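Glucokinase (Enterococcus faecalis, PDB 2QM1) probably phosphorylates glucose with ATP as a ROK-family glucokinase, and carries bound zinc and magnesium ions. Local coordinates at residues K6-F20 and L23-T37. Sequence-based numbering, arbitrary orientation. Where two conformers were deposited one is given.
Sequences KKIIGIDLGGTTIKF and LTTDGVVQQKWSIET
Phe20 and Trp33, a hydrogen-bonded antiparallel pair, lay their rings on one another as an offset stack: the Phe20 ring lies over the five-membered ring of the indole, centroids 4.4 Å apart and planes only 6° from parallel. Phe20 CB follows onto the six-membered ring, 3.5 Å from its centroid, a CH-pi contact from above. With chi1 at 71°, Trp33 CG stands between its own N and carbonyl carbon, which swings the indole across to Phe20; its NE1 donates to Ser53 OG of helix 46-60. On the same face Ile35 CD1 reaches the edge of the Phe20 ring near CZ and meets Ile18 CD1 at 3.9 Å, the two isoleucines running side by side. Beneath these side chains, Ile18 with Ile35 and Phe20 with Trp33 each exchange two backbone hydrogen bonds, Ile18 N to Ile35 O being nearly straight (171°). Farther along, Ile8 and Leu23 form another doubly bonded pair, with Ile8 CG1 4.0 Å from Leu23 CB.

At the opposite end Thr37 meets the 14-16 loop between the first two strands. Its OG1 donates to Gly14 O at 2.7 Å and its N to Thr16 O, tying the end of the third strand to the loop, while CG2 touches Leu13 CD1. At the polar edge a water links Lys6 O to Gln30 NE2. The aliphatic part of Lys7 crosses Gln30 OE1, with CE 3.4 Å away, and its NZ goes on to Asp67. On the other face Lys19 NZ pairs with Asp12 OD2 (3.3 Å).

Gln30 and Gln31 make a classic beta bulge opposite Ile22. Two successive hairpins, 7-13/17-24 and 17-24/29-36, thus build the antiparallel side of the 3-2-1-4-5 sheet characteristic of the actin-like ATPase fold, here in the N-terminal part of a ROK kinase.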
ATOM      1  N   LYS B   6      -1.780  24.466  26.860  1.00 40.38           N
ATOM      2  CA  LYS B   6      -2.065  23.056  26.575  1.00 39.11           C
ATOM      3  C   LYS B   6      -0.814  22.361  26.142  1.00 38.92           C
ATOM      4  O   LYS B   6      -0.024  22.930  25.369  1.00 39.04           O
ATOM      5  CB  LYS B   6      -3.052  22.902  25.428  1.00 38.44           C
ATOM      6  CG  LYS B   6      -4.420  23.630  25.526  1.00 40.74           C
ATOM      7  CD  LYS B   6      -5.007  23.668  26.888  1.00 41.74           C
ATOM      8  CE  LYS B   6      -5.543  22.345  27.378  1.00 48.12           C
ATOM      9  NZ  LYS B   6      -6.581  22.647  28.464  1.00 47.09           N
ATOM     10  N   LYS B   7      -0.683  21.124  26.600  1.00 37.93           N
ATOM     11  CA  LYS B   7       0.470  20.255  26.370  1.00 38.02           C
ATOM     12  C   LYS B   7       0.013  18.844  25.975  1.00 38.36           C
ATOM     13  O   LYS B   7      -1.100  18.405  26.310  1.00 34.90           O
ATOM     14  CB  LYS B   7       1.353  20.184  27.618  1.00 37.85           C
ATOM     15  CG  LYS B   7       1.919  21.570  28.122  1.00 38.24           C
ATOM     16  CD  LYS B   7       2.611  21.403  29.479  1.00 39.91           C
ATOM     17  CE  LYS B   7       3.187  22.743  30.059  1.00 42.04           C
ATOM     18  NZ  LYS B   7       2.079  23.723  30.299  1.00 40.61           N
ATOM     19  N   ILE B   8       0.861  18.170  25.206  1.00 37.85           N
ATOM     20  CA  ILE B   8       0.641  16.762  24.861  1.00 39.36           C
ATOM     21  C   ILE B   8       1.952  16.053  25.247  1.00 40.96           C
ATOM     22  O   ILE B   8       3.024  16.681  25.284  1.00 40.59           O
ATOM     23  CB  ILE B   8       0.262  16.574  23.352  1.00 39.02           C
ATOM     24  CG1 ILE B   8       1.356  17.175  22.473  1.00 37.76           C
ATOM     25  CG2 ILE B   8      -1.067  17.273  23.031  1.00 39.21           C
ATOM     26  CD1 ILE B   8       0.956  17.342  21.075  1.00 37.65           C
ATOM     27  N   ILE B   9       1.822  14.788  25.630  1.00 40.62           N
ATOM     28  CA  ILE B   9       2.960  13.953  25.984  1.00 39.29           C
ATOM     29  C   ILE B   9       3.149  12.893  24.888  1.00 39.01           C
ATOM     30  O   ILE B   9       2.192  12.226  24.475  1.00 38.34           O
ATOM     31  CB  ILE B   9       2.753  13.275  27.377  1.00 38.60           C
ATOM     32  CG1 ILE B   9       2.732  14.323  28.496  1.00 38.50           C
ATOM     33  CG2 ILE B   9       3.888  12.188  27.632  1.00 40.75           C
ATOM     34  CD1 ILE B   9       2.129  13.855  29.846  1.00 36.19           C
ATOM     35  N   GLY B  10       4.383  12.733  24.426  1.00 38.64           N
ATOM     36  CA  GLY B  10       4.704  11.589  23.539  1.00 38.65           C
ATOM     37  C   GLY B  10       5.648  10.601  24.212  1.00 39.29           C
ATOM     38  O   GLY B  10       6.536  10.999  24.941  1.00 39.63           O
ATOM     39  N   ILE B  11       5.429   9.313  23.979  1.00 39.02           N
ATOM     40  CA  ILE B  11       6.273   8.256  24.533  1.00 38.56           C
ATOM     41  C   ILE B  11       6.800   7.457  23.361  1.00 39.62           C
ATOM     42  O   ILE B  11       6.030   7.024  22.488  1.00 39.95           O
ATOM     43  CB  ILE B  11       5.512   7.325  25.493  1.00 38.21           C
ATOM     44  CG1 ILE B  11       4.936   8.149  26.663  1.00 39.34           C
ATOM     45  CG2 ILE B  11       6.449   6.144  25.961  1.00 36.94           C
ATOM     46  CD1 ILE B  11       3.577   7.603  27.322  1.00 37.07           C
ATOM     47  N   ASP B  12       8.115   7.270  23.368  1.00 39.77           N
ATOM     48  CA  ASP B  12       8.790   6.449  22.394  1.00 40.48           C
ATOM     49  C   ASP B  12       9.414   5.222  23.112  1.00 40.58           C
ATOM     50  O   ASP B  12      10.534   5.263  23.628  1.00 38.67           O
ATOM     51  CB  ASP B  12       9.780   7.331  21.616  1.00 40.84           C
ATOM     52  CG  ASP B  12      10.581   6.566  20.605  1.00 44.36           C
ATOM     53  OD1 ASP B  12      10.378   5.345  20.511  1.00 46.87           O
ATOM     54  OD2 ASP B  12      11.440   7.195  19.919  1.00 46.73           O
ATOM     55  N   LEU B  13       8.648   4.134  23.127  1.00 41.65           N
ATOM     56  CA  LEU B  13       9.005   2.900  23.841  1.00 42.14           C
ATOM     57  C   LEU B  13       9.878   2.025  22.944  1.00 43.91           C
ATOM     58  O   LEU B  13       9.378   1.461  21.965  1.00 43.97           O
ATOM     59  CB  LEU B  13       7.724   2.114  24.239  1.00 41.29           C
ATOM     60  CG  LEU B  13       7.917   0.663  24.733  1.00 39.70           C
ATOM     61  CD1 LEU B  13       8.861   0.566  25.945  1.00 42.92           C
ATOM     62  CD2 LEU B  13       6.595  -0.166  25.007  1.00 42.09           C
ATOM     63  N   GLY B  14      11.173   1.914  23.264  1.00 45.59           N
ATOM     64  CA  GLY B  14      12.093   1.077  22.474  1.00 47.20           C
ATOM     65  C   GLY B  14      12.641  -0.102  23.262  1.00 47.99           C
ATOM     66  O   GLY B  14      12.507  -0.148  24.475  1.00 48.17           O
ATOM     67  N   GLY B  15      13.272  -1.062  22.587  1.00 48.40           N
ATOM     68  CA  GLY B  15      13.772  -2.280  23.291  1.00 48.74           C
ATOM     69  C   GLY B  15      14.771  -2.047  24.422  1.00 47.99           C
ATOM     70  O   GLY B  15      14.882  -2.852  25.361  1.00 48.36           O
ATOM     71  N   THR B  16      15.495  -0.932  24.335  1.00 47.77           N
ATOM     72  CA  THR B  16      16.538  -0.558  25.315  1.00 46.88           C
ATOM     73  C   THR B  16      16.245   0.679  26.164  1.00 45.43           C
ATOM     74  O   THR B  16      16.631   0.723  27.352  1.00 45.28           O
ATOM     75  CB  THR B  16      17.857  -0.223  24.591  1.00 46.83           C
ATOM     76  OG1 THR B  16      17.911  -0.917  23.342  1.00 50.33           O
ATOM     77  CG2 THR B  16      19.009  -0.606  25.425  1.00 48.43           C
ATOM     78  N   THR B  17      15.595   1.672  25.535  0.50 44.62           N
ATOM     79  CA  THR B  17      15.289   2.978  26.142  0.50 43.78           C
ATOM     80  C   THR B  17      13.818   3.360  25.932  0.50 42.85           C
ATOM     81  O   THR B  17      13.217   2.963  24.938  0.50 42.69           O
ATOM     82  CB  THR B  17      16.145   4.142  25.552  0.50 43.67           C
ATOM     83  OG1 THR B  17      17.245   3.641  24.773  0.50 45.27           O
ATOM     84  CG2 THR B  17      16.649   5.038  26.663  0.50 43.63           C
ATOM     85  N   ILE B  18      13.242   4.100  26.884  1.00 41.51           N
ATOM     86  CA  ILE B  18      11.897   4.657  26.714  1.00 40.34           C
ATOM     87  C   ILE B  18      12.121   6.161  26.803  1.00 39.30           C
ATOM     88  O   ILE B  18      12.678   6.650  27.802  1.00 36.86           O
ATOM     89  CB  ILE B  18      10.881   4.205  27.841  1.00 39.37           C
ATOM     90  CG1 ILE B  18      10.910   2.672  28.049  1.00 38.35           C
ATOM     91  CG2 ILE B  18       9.443   4.751  27.518  1.00 39.54           C
ATOM     92  CD1 ILE B  18      10.045   2.174  29.253  1.00 41.57           C
ATOM     93  N   LYS B  19      11.735   6.872  25.748  1.00 38.57           N
ATOM     94  CA  LYS B  19      11.926   8.309  25.686  1.00 38.57           C
ATOM     95  C   LYS B  19      10.573   9.002  25.804  1.00 38.05           C
ATOM     96  O   LYS B  19       9.610   8.508  25.259  1.00 38.02           O
ATOM     97  CB  LYS B  19      12.518   8.683  24.358  1.00 38.20           C
ATOM     98  CG  LYS B  19      13.818   8.023  24.073  1.00 41.73           C
ATOM     99  CD  LYS B  19      14.590   8.910  23.145  1.00 47.09           C
ATOM    100  CE  LYS B  19      15.387   8.126  22.181  1.00 47.83           C
ATOM    101  NZ  LYS B  19      14.396   7.551  21.224  1.00 49.97           N
ATOM    102  N   PHE B  20      10.545  10.150  26.483  1.00 37.02           N
ATOM    103  CA  PHE B  20       9.327  10.940  26.699  1.00 37.34           C
ATOM    104  C   PHE B  20       9.581  12.350  26.217  1.00 37.91           C
ATOM    105  O   PHE B  20      10.746  12.828  26.226  1.00 36.43           O
ATOM    106  CB  PHE B  20       9.000  11.010  28.178  1.00 36.86           C
ATOM    107  CG  PHE B  20       8.926   9.682  28.856  1.00 35.71           C
ATOM    108  CD1 PHE B  20       7.701   9.105  29.133  1.00 37.77           C
ATOM    109  CD2 PHE B  20      10.080   9.023  29.267  1.00 40.05           C
ATOM    110  CE1 PHE B  20       7.627   7.868  29.776  1.00 40.30           C
ATOM    111  CE2 PHE B  20      10.008   7.770  29.896  1.00 41.80           C
ATOM    112  CZ  PHE B  20       8.783   7.207  30.169  1.00 39.80           C
ATOM    113  N   LEU B  23       5.194  18.463  24.683  1.00 38.57           N
ATOM    114  CA  LEU B  23       5.232  19.307  23.523  1.00 38.97           C
ATOM    115  C   LEU B  23       4.069  20.252  23.561  1.00 39.05           C
ATOM    116  O   LEU B  23       3.071  19.964  24.223  1.00 39.02           O
ATOM    117  CB  LEU B  23       5.129  18.418  22.270  1.00 37.89           C
ATOM    118  CG  LEU B  23       6.274  17.467  21.897  1.00 41.34           C
ATOM    119  CD1 LEU B  23       6.084  16.076  22.468  1.00 41.33           C
ATOM    120  CD2 LEU B  23       6.415  17.334  20.376  1.00 41.69           C
ATOM    121  N   THR B  24       4.174  21.368  22.839  1.00 39.34           N
ATOM    122  CA  THR B  24       2.999  22.227  22.617  1.00 39.67           C
ATOM    123  C   THR B  24       2.079  21.500  21.655  1.00 40.25           C
ATOM    124  O   THR B  24       2.518  20.557  20.956  1.00 39.48           O
ATOM    125  CB  THR B  24       3.356  23.576  21.942  1.00 38.94           C
ATOM    126  OG1 THR B  24       3.844  23.313  20.623  1.00 41.63           O
ATOM    127  CG2 THR B  24       4.424  24.352  22.731  1.00 38.49           C
ATOM    128  N   THR B  25       0.815  21.932  21.598  1.00 40.91           N
ATOM    129  CA  THR B  25      -0.123  21.313  20.688  1.00 42.11           C
ATOM    130  C   THR B  25       0.266  21.529  19.234  1.00 43.51           C
ATOM    131  O   THR B  25      -0.224  20.823  18.399  1.00 44.25           O
ATOM    132  CB  THR B  25      -1.598  21.741  20.905  1.00 42.76           C
ATOM    133  OG1 THR B  25      -1.731  23.150  20.668  1.00 43.58           O
ATOM    134  CG2 THR B  25      -2.127  21.355  22.361  1.00 39.62           C
ATOM    135  N   ASP B  26       1.123  22.508  18.930  1.00 45.21           N
ATOM    136  CA  ASP B  26       1.716  22.639  17.581  1.00 46.94           C
ATOM    137  C   ASP B  26       2.939  21.718  17.369  1.00 46.03           C
ATOM    138  O   ASP B  26       3.609  21.803  16.341  1.00 47.16           O
ATOM    139  CB  ASP B  26       2.132  24.095  17.332  1.00 48.90           C
ATOM    140  CG  ASP B  26       2.387  24.402  15.839  1.00 54.87           C
ATOM    141  OD1 ASP B  26       1.626  23.889  14.971  1.00 58.65           O
ATOM    142  OD2 ASP B  26       3.350  25.178  15.545  1.00 61.87           O
ATOM    143  N   GLY B  27       3.259  20.876  18.352  1.00 44.44           N
ATOM    144  CA  GLY B  27       4.352  19.924  18.235  1.00 43.15           C
ATOM    145  C   GLY B  27       5.763  20.471  18.347  1.00 43.38           C
ATOM    146  O   GLY B  27       6.680  19.886  17.798  1.00 44.75           O
ATOM    147  N   VAL B  28       5.940  21.574  19.073  1.00 42.41           N
ATOM    148  CA  VAL B  28       7.251  22.039  19.528  1.00 41.39           C
ATOM    149  C   VAL B  28       7.567  21.395  20.879  1.00 40.33           C
ATOM    150  O   VAL B  28       6.764  21.471  21.798  1.00 40.65           O
ATOM    151  CB  VAL B  28       7.272  23.560  19.742  1.00 40.77           C
ATOM    152  CG1 VAL B  28       8.663  24.075  20.115  1.00 39.45           C
ATOM    153  CG2 VAL B  28       6.658  24.310  18.516  1.00 42.95           C
ATOM    154  N   VAL B  29       8.741  20.781  20.976  1.00 39.16           N
ATOM    155  CA  VAL B  29       9.185  20.035  22.144  1.00 39.72           C
ATOM    156  C   VAL B  29       9.537  21.010  23.291  1.00 40.07           C
ATOM    157  O   VAL B  29      10.366  21.886  23.113  1.00 40.80           O
ATOM    158  CB  VAL B  29      10.448  19.113  21.754  1.00 39.17           C
ATOM    159  CG1 VAL B  29      10.977  18.325  22.957  1.00 39.40           C
ATOM    160  CG2 VAL B  29      10.099  18.147  20.658  1.00 37.89           C
ATOM    161  N   GLN B  30       8.889  20.884  24.452  1.00 40.88           N
ATOM    162  CA  GLN B  30       9.228  21.699  25.618  1.00 40.50           C
ATOM    163  C   GLN B  30      10.275  21.041  26.565  1.00 41.07           C
ATOM    164  O   GLN B  30      11.144  21.741  27.082  1.00 40.85           O
ATOM    165  CB  GLN B  30       7.948  22.056  26.385  1.00 42.03           C
ATOM    166  CG  GLN B  30       6.884  22.848  25.561  1.00 41.74           C
ATOM    167  CD  GLN B  30       5.585  23.143  26.333  1.00 44.41           C
ATOM    168  OE1 GLN B  30       5.210  22.433  27.302  1.00 46.51           O
ATOM    169  NE2 GLN B  30       4.879  24.158  25.886  1.00 43.89           N
ATOM    170  N   GLN B  31      10.189  19.707  26.775  1.00 40.82           N
ATOM    171  CA  GLN B  31      11.112  18.907  27.637  1.00 40.04           C
ATOM    172  C   GLN B  31      11.225  17.515  27.107  1.00 39.77           C
ATOM    173  O   GLN B  31      10.266  17.032  26.562  1.00 39.18           O
ATOM    174  CB  GLN B  31      10.567  18.701  29.055  1.00 41.09           C
ATOM    175  CG  GLN B  31       9.343  19.440  29.388  1.00 39.22           C
ATOM    176  CD  GLN B  31       9.013  19.379  30.855  1.00 41.75           C
ATOM    177  OE1 GLN B  31       9.680  18.688  31.643  1.00 39.54           O
ATOM    178  NE2 GLN B  31       7.965  20.094  31.237  1.00 38.70           N
ATOM    179  N   LYS B  32      12.386  16.867  27.308  1.00 39.48           N
ATOM    180  CA  LYS B  32      12.609  15.471  26.951  1.00 40.18           C
ATOM    181  C   LYS B  32      13.278  14.777  28.099  1.00 39.57           C
ATOM    182  O   LYS B  32      14.018  15.411  28.839  1.00 38.71           O
ATOM    183  CB  LYS B  32      13.599  15.341  25.766  1.00 41.87           C
ATOM    184  CG  LYS B  32      13.179  16.035  24.446  1.00 40.21           C
ATOM    185  CD  LYS B  32      14.375  16.086  23.514  1.00 41.41           C
ATOM    186  CE  LYS B  32      14.843  14.707  23.082  1.00 44.22           C
ATOM    187  NZ  LYS B  32      15.911  14.909  22.003  1.00 46.70           N
ATOM    188  N   TRP B  33      13.055  13.459  28.212  1.00 39.83           N
ATOM    189  CA  TRP B  33      13.706  12.633  29.242  1.00 38.63           C
ATOM    190  C   TRP B  33      13.605  11.167  28.889  1.00 39.20           C
ATOM    191  O   TRP B  33      12.872  10.790  27.958  1.00 38.95           O
ATOM    192  CB  TRP B  33      13.149  12.944  30.626  1.00 39.21           C
ATOM    193  CG  TRP B  33      11.734  12.479  30.938  1.00 36.50           C
ATOM    194  CD1 TRP B  33      11.385  11.344  31.619  1.00 36.77           C
ATOM    195  CD2 TRP B  33      10.503  13.166  30.649  1.00 37.11           C
ATOM    196  NE1 TRP B  33      10.007  11.268  31.774  1.00 35.98           N
ATOM    197  CE2 TRP B  33       9.435  12.367  31.190  1.00 36.78           C
ATOM    198  CE3 TRP B  33      10.189  14.377  30.011  1.00 37.65           C
ATOM    199  CZ2 TRP B  33       8.081  12.733  31.081  1.00 36.12           C
ATOM    200  CZ3 TRP B  33       8.835  14.748  29.884  1.00 38.82           C
ATOM    201  CH2 TRP B  33       7.789  13.920  30.428  1.00 38.21           C
ATOM    202  N   SER B  34      14.399  10.329  29.531  1.00 38.28           N
ATOM    203  CA  SER B  34      14.307   8.897  29.208  1.00 40.07           C
ATOM    204  C   SER B  34      14.576   8.031  30.422  1.00 39.93           C
ATOM    205  O   SER B  34      14.946   8.547  31.487  1.00 39.17           O
ATOM    206  CB  SER B  34      15.170   8.494  27.956  1.00 38.89           C
ATOM    207  OG  SER B  34      16.546   8.735  28.189  1.00 43.18           O
ATOM    208  N   ILE B  35      14.298   6.732  30.272  1.00 40.45           N
ATOM    209  CA  ILE B  35      14.710   5.696  31.226  1.00 40.68           C
ATOM    210  C   ILE B  35      15.061   4.433  30.439  1.00 42.74           C
ATOM    211  O   ILE B  35      14.728   4.327  29.243  1.00 41.88           O
ATOM    212  CB  ILE B  35      13.588   5.320  32.247  1.00 41.47           C
ATOM    213  CG1 ILE B  35      12.420   4.585  31.514  1.00 40.42           C
ATOM    214  CG2 ILE B  35      13.150   6.568  33.078  1.00 38.91           C
ATOM    215  CD1 ILE B  35      11.104   4.510  32.220  1.00 37.35           C
ATOM    216  N   GLU B  36      15.708   3.476  31.112  1.00 44.34           N
ATOM    217  CA  GLU B  36      15.963   2.148  30.536  1.00 47.79           C
ATOM    218  C   GLU B  36      14.665   1.381  30.402  1.00 47.03           C
ATOM    219  O   GLU B  36      13.733   1.555  31.179  1.00 47.77           O
ATOM    220  CB  GLU B  36      16.924   1.309  31.413  1.00 47.38           C
ATOM    221  CG  GLU B  36      18.131   2.065  31.939  1.00 51.39           C
ATOM    222  CD  GLU B  36      19.179   1.151  32.627  1.00 52.91           C
ATOM    223  OE1 GLU B  36      18.920   0.650  33.763  1.00 55.92           O
ATOM    224  OE2 GLU B  36      20.278   0.965  32.022  1.00 58.78           O
ATOM    225  N   THR B  37      14.630   0.480  29.446  1.00 48.48           N
ATOM    226  CA  THR B  37      13.497  -0.402  29.288  1.00 48.89           C
ATOM    227  C   THR B  37      13.833  -1.657  30.097  1.00 49.41           C
ATOM    228  O   THR B  37      14.764  -2.355  29.747  1.00 49.97           O
ATOM    229  CB  THR B  37      13.281  -0.725  27.797  1.00 49.17           C
ATOM    230  OG1 THR B  37      13.344   0.484  27.015  1.00 47.79           O
ATOM    231  CG2 THR B  37      11.929  -1.443  27.554  1.00 48.24           C
TER
HETATM  232  O   HOH W   1       0.045  24.432  23.444  1.00 29.28           O
HETATM  233  O   HOH W   2       2.232  24.436  26.865  1.00 30.15           O